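Local coordinates for Crov588 (Cafeteriavirus, PDB 6NYR), which is of unknown function but folds as a circular leucine-rich-repeat protein built from many FNIP repeats, at residues K573-L583 and Q594-L605. Residues are numbered along the deposited sequence; the frame is centred on the assembly and turned at random.
Sequences KITENVLPNSL and QKITENVLPNGL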
loop_
_atom_site.group_PDB
_atom_site.type_symbol
_atom_site.label_atom_id
_atom_site.label_comp_id
_atom_site.label_asym_id
_atom_site.label_seq_id
_atom_site.Cartn_x
_atom_site.Cartn_y
_atom_site.Cartn_z
ATOM N N LYS A 573 -33.855 3.278 22.323
ATOM C CA LYS A 573 -33.496 3.520 23.712
ATOM C C LYS A 573 -32.620 2.387 24.233
ATOM O O LYS A 573 -32.831 1.213 23.910
ATOM C CB LYS A 573 -34.763 3.617 24.569
ATOM C CG LYS A 573 -35.492 4.953 24.513
ATOM C CD LYS A 573 -36.983 4.744 24.814
ATOM C CE LYS A 573 -37.617 5.920 25.538
ATOM N NZ LYS A 573 -37.524 7.176 24.741
ATOM N N ILE A 574 -31.618 2.744 25.031
ATOM C CA ILE A 574 -30.793 1.776 25.748
ATOM C C ILE A 574 -30.945 2.072 27.234
ATOM O O ILE A 574 -30.646 3.187 27.684
ATOM C CB ILE A 574 -29.321 1.831 25.314
ATOM C CG1 ILE A 574 -29.221 1.595 23.809
ATOM C CG2 ILE A 574 -28.511 0.795 26.080
ATOM C CD1 ILE A 574 -27.838 1.823 23.226
ATOM N N THR A 575 -31.428 1.083 27.992
ATOM C CA THR A 575 -31.702 1.266 29.408
ATOM C C THR A 575 -30.710 0.464 30.259
ATOM O O THR A 575 -29.756 -0.136 29.738
ATOM C CB THR A 575 -33.154 0.881 29.717
ATOM O OG1 THR A 575 -33.437 1.152 31.096
ATOM C CG2 THR A 575 -33.396 -0.601 29.439
ATOM N N GLU A 576 -30.955 0.425 31.571
ATOM C CA GLU A 576 -30.037 -0.236 32.483
ATOM C C GLU A 576 -29.865 -1.707 32.121
ATOM O O GLU A 576 -30.800 -2.381 31.679
ATOM C CB GLU A 576 -30.540 -0.138 33.928
ATOM C CG GLU A 576 -30.392 1.222 34.591
ATOM C CD GLU A 576 -31.569 2.140 34.333
ATOM O OE1 GLU A 576 -32.368 1.851 33.417
ATOM O OE2 GLU A 576 -31.691 3.160 35.044
ATOM N N ASN A 577 -28.640 -2.201 32.334
ATOM C CA ASN A 577 -28.351 -3.640 32.316
ATOM C C ASN A 577 -28.562 -4.252 30.932
ATOM O O ASN A 577 -28.815 -5.451 30.801
ATOM C CB ASN A 577 -29.199 -4.391 33.347
ATOM C CG ASN A 577 -28.958 -3.914 34.763
ATOM O OD1 ASN A 577 -29.870 -3.413 35.427
ATOM N ND2 ASN A 577 -27.728 -4.073 35.238
ATOM N N VAL A 578 -28.439 -3.438 29.889
ATOM C CA VAL A 578 -28.538 -3.917 28.510
ATOM C C VAL A 578 -27.164 -4.083 27.875
ATOM O O VAL A 578 -26.885 -5.096 27.231
ATOM C CB VAL A 578 -29.418 -2.952 27.680
ATOM C CG1 VAL A 578 -29.623 -3.485 26.267
ATOM C CG2 VAL A 578 -30.749 -2.711 28.372
ATOM N N LEU A 579 -26.298 -3.092 28.045
ATOM C CA LEU A 579 -24.908 -3.206 27.623
ATOM C C LEU A 579 -24.142 -4.060 28.625
ATOM O O LEU A 579 -24.184 -3.776 29.826
ATOM C CB LEU A 579 -24.272 -1.826 27.508
ATOM C CG LEU A 579 -24.872 -0.914 26.438
ATOM C CD1 LEU A 579 -24.388 0.520 26.602
ATOM C CD2 LEU A 579 -24.532 -1.430 25.048
ATOM N N PRO A 580 -23.435 -5.097 28.179
ATOM C CA PRO A 580 -22.716 -5.949 29.133
ATOM C C PRO A 580 -21.565 -5.198 29.782
ATOM O O PRO A 580 -20.991 -4.270 29.208
ATOM C CB PRO A 580 -22.211 -7.110 28.269
ATOM C CG PRO A 580 -22.084 -6.518 26.895
ATOM C CD PRO A 580 -23.211 -5.513 26.779
ATOM N N ASN A 581 -21.237 -5.612 31.008
ATOM C CA ASN A 581 -20.178 -4.955 31.766
ATOM C C ASN A 581 -18.800 -5.197 31.165
ATOM O O ASN A 581 -17.856 -4.467 31.492
ATOM C CB ASN A 581 -20.212 -5.440 33.216
ATOM C CG ASN A 581 -21.244 -4.710 34.049
ATOM O OD1 ASN A 581 -21.431 -3.501 33.905
ATOM N ND2 ASN A 581 -21.929 -5.443 34.923
ATOM N N SER A 582 -18.666 -6.202 30.297
ATOM C CA SER A 582 -17.396 -6.477 29.640
ATOM C C SER A 582 -17.029 -5.436 28.593
ATOM O O SER A 582 -15.860 -5.362 28.198
ATOM C CB SER A 582 -17.454 -7.855 28.978
ATOM O OG SER A 582 -18.626 -7.970 28.178
ATOM N N LEU A 583 -17.991 -4.638 28.135
ATOM C CA LEU A 583 -17.764 -3.772 26.983
ATOM C C LEU A 583 -16.660 -2.761 27.261
ATOM O O LEU A 583 -16.633 -2.132 28.322
ATOM C CB LEU A 583 -19.062 -3.050 26.616
ATOM C CG LEU A 583 -19.308 -2.724 25.142
ATOM C CD1 LEU A 583 -19.349 -3.979 24.285
ATOM C CD2 LEU A 583 -20.604 -1.919 24.985
ATOM N N GLN A 594 -30.651 9.217 21.289
ATOM C CA GLN A 594 -31.489 8.897 22.434
ATOM C C GLN A 594 -30.834 9.371 23.725
ATOM O O GLN A 594 -29.608 9.459 23.826
ATOM C CB GLN A 594 -31.754 7.390 22.523
ATOM C CG GLN A 594 -32.525 6.822 21.347
ATOM C CD GLN A 594 -33.917 7.414 21.226
ATOM O OE1 GLN A 594 -34.638 7.551 22.214
ATOM N NE2 GLN A 594 -34.297 7.775 20.009
ATOM N N LYS A 595 -31.669 9.677 24.711
ATOM C CA LYS A 595 -31.187 10.118 26.013
ATOM C C LYS A 595 -30.525 8.958 26.745
ATOM O O LYS A 595 -31.016 7.825 26.726
ATOM C CB LYS A 595 -32.359 10.675 26.823
ATOM C CG LYS A 595 -32.928 11.975 26.245
ATOM C CD LYS A 595 -34.432 12.079 26.478
ATOM C CE LYS A 595 -34.824 12.986 27.626
ATOM N NZ LYS A 595 -36.230 12.689 28.046
ATOM N N ILE A 596 -29.393 9.247 27.377
ATOM C CA ILE A 596 -28.629 8.251 28.119
ATOM C C ILE A 596 -28.641 8.659 29.584
ATOM O O ILE A 596 -28.099 9.711 29.942
ATOM C CB ILE A 596 -27.188 8.121 27.602
ATOM C CG1 ILE A 596 -27.197 7.660 26.145
ATOM C CG2 ILE A 596 -26.404 7.151 28.467
ATOM C CD1 ILE A 596 -25.822 7.469 25.545
ATOM N N THR A 597 -29.246 7.827 30.423
ATOM C CA THR A 597 -29.343 8.093 31.848
ATOM C C THR A 597 -28.203 7.382 32.578
ATOM O O THR A 597 -27.350 6.732 31.970
ATOM C CB THR A 597 -30.704 7.640 32.383
ATOM O OG1 THR A 597 -30.850 6.230 32.178
ATOM C CG2 THR A 597 -31.830 8.366 31.663
ATOM N N GLU A 598 -28.203 7.500 33.906
ATOM C CA GLU A 598 -27.121 6.932 34.695
ATOM C C GLU A 598 -27.228 5.409 34.751
ATOM O O GLU A 598 -28.308 4.830 34.605
ATOM C CB GLU A 598 -27.116 7.515 36.112
ATOM C CG GLU A 598 -28.477 7.639 36.773
ATOM C CD GLU A 598 -28.378 7.818 38.282
ATOM O OE1 GLU A 598 -27.424 8.475 38.752
ATOM O OE2 GLU A 598 -29.250 7.280 39.002
ATOM N N ASN A 599 -26.079 4.762 34.952
ATOM C CA ASN A 599 -25.999 3.315 35.138
ATOM C C ASN A 599 -26.373 2.546 33.871
ATOM O O ASN A 599 -26.834 1.402 33.941
ATOM C CB ASN A 599 -26.892 2.871 36.303
ATOM C CG ASN A 599 -26.486 3.501 37.630
ATOM O OD1 ASN A 599 -25.299 3.659 37.923
ATOM N ND2 ASN A 599 -27.478 3.877 38.434
ATOM N N VAL A 600 -26.167 3.158 32.710
ATOM C CA VAL A 600 -26.448 2.538 31.420
ATOM C C VAL A 600 -25.164 2.141 30.699
ATOM O O VAL A 600 -25.043 1.022 30.200
ATOM C CB VAL A 600 -27.306 3.474 30.539
ATOM C CG1 VAL A 600 -27.463 2.899 29.142
ATOM C CG2 VAL A 600 -28.664 3.714 31.182
ATOM N N LEU A 601 -24.206 3.053 30.620
ATOM C CA LEU A 601 -22.927 2.766 29.978
ATOM C C LEU A 601 -22.037 1.994 30.943
ATOM O O LEU A 601 -21.805 2.466 32.064
ATOM C CB LEU A 601 -22.248 4.062 29.558
ATOM C CG LEU A 601 -22.997 4.964 28.577
ATOM C CD1 LEU A 601 -22.189 6.225 28.287
ATOM C CD2 LEU A 601 -23.287 4.234 27.281
ATOM N N PRO A 602 -21.537 0.817 30.570
ATOM C CA PRO A 602 -20.649 0.073 31.475
ATOM C C PRO A 602 -19.482 0.926 31.949
ATOM O O PRO A 602 -18.821 1.600 31.155
ATOM C CB PRO A 602 -20.170 -1.105 30.617
ATOM C CG PRO A 602 -21.241 -1.297 29.602
ATOM C CD PRO A 602 -21.832 0.063 29.333
ATOM N N ASN A 603 -19.228 0.894 33.261
ATOM C CA ASN A 603 -18.188 1.740 33.837
ATOM C C ASN A 603 -16.800 1.374 33.323
ATOM O O ASN A 603 -15.910 2.232 33.294
ATOM C CB ASN A 603 -18.228 1.646 35.364
ATOM C CG ASN A 603 -19.245 2.587 35.980
ATOM O OD1 ASN A 603 -19.232 3.794 35.713
ATOM N ND2 ASN A 603 -20.136 2.046 36.802
ATOM N N GLY A 604 -16.593 0.124 32.917
ATOM C CA GLY A 604 -15.309 -0.289 32.389
ATOM C C GLY A 604 -15.052 0.102 30.956
ATOM O O GLY A 604 -13.978 -0.187 30.416
ATOM N N LEU A 605 -16.017 0.768 30.326
ATOM C CA LEU A 605 -15.864 1.229 28.953
ATOM C C LEU A 605 -14.737 2.244 28.872
ATOM O O LEU A 605 -14.666 3.175 29.675
ATOM C CB LEU A 605 -17.183 1.835 28.479
ATOM C CG LEU A 605 -17.450 1.985 26.988
ATOM C CD1 LEU A 605 -17.579 0.677 26.260
ATOM C CD2 LEU A 605 -18.747 2.806 26.832
HETATM O O HOH W 1 -27.177 -1.161 29.363
HETATM O O HOH W 2 -18.296 -2.507 33.444
HETATM O O HOH W 3 -21.489 -0.645 34.734
#
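Pro602 packs across Leu579 where two successive coils of the leucine-rich-repeat solenoid stack. Residues 573-583 and 594-605 are equivalent loops of these coils, 22 residues apart, within one FNIP repeat, each leading into the next short parallel strand. The two backbones run alongside each other without direct hydrogen bonds, so packing and waters join them.

The tight part is apolar. The Pro602 ring meets the Leu579 side chain at about a right angle, with CD 3.6 Å from Leu579 CB. Leu579 CD1 reaches on to Leu601 CD2 at 3.9 Å. Leu583 and Leu605 lie side by side and point the same way; Leu583 also touches Leu564 of strand 563-565, and Leu605 touches Leu586 of strand 585-587. Val600 packs on the 574-576 backbone, with CG2 near Glu576 N. Its CG1 is anti to the backbone N (chi1 173°), which sets this methyl against Ile574 CG2, 3.9 Å away, and beside Ile574 O.

One water bridges the two coils beside this packing. It donates to Thr575 O and Val600 O and accepts from Val578 N and, at a doubtfully short distance, from Leu579 N.

The solvent side is looser. Glu576 lays its CG over Asn599 O, and its OE1 takes a hydrogen bond from Thr575 OG1 within its own loop. Lys573 and Gln594 cross at the margin, while Gln594 NE2 bonds to Asn571. At the other end two waters link Asn581 to the turn of 602-605. One donates to Asn581 O and accepts from Gly604 N; the other donates to Asn581 OD1 at 3.0 Å and accepts from Asn603 N at 3.1 Å.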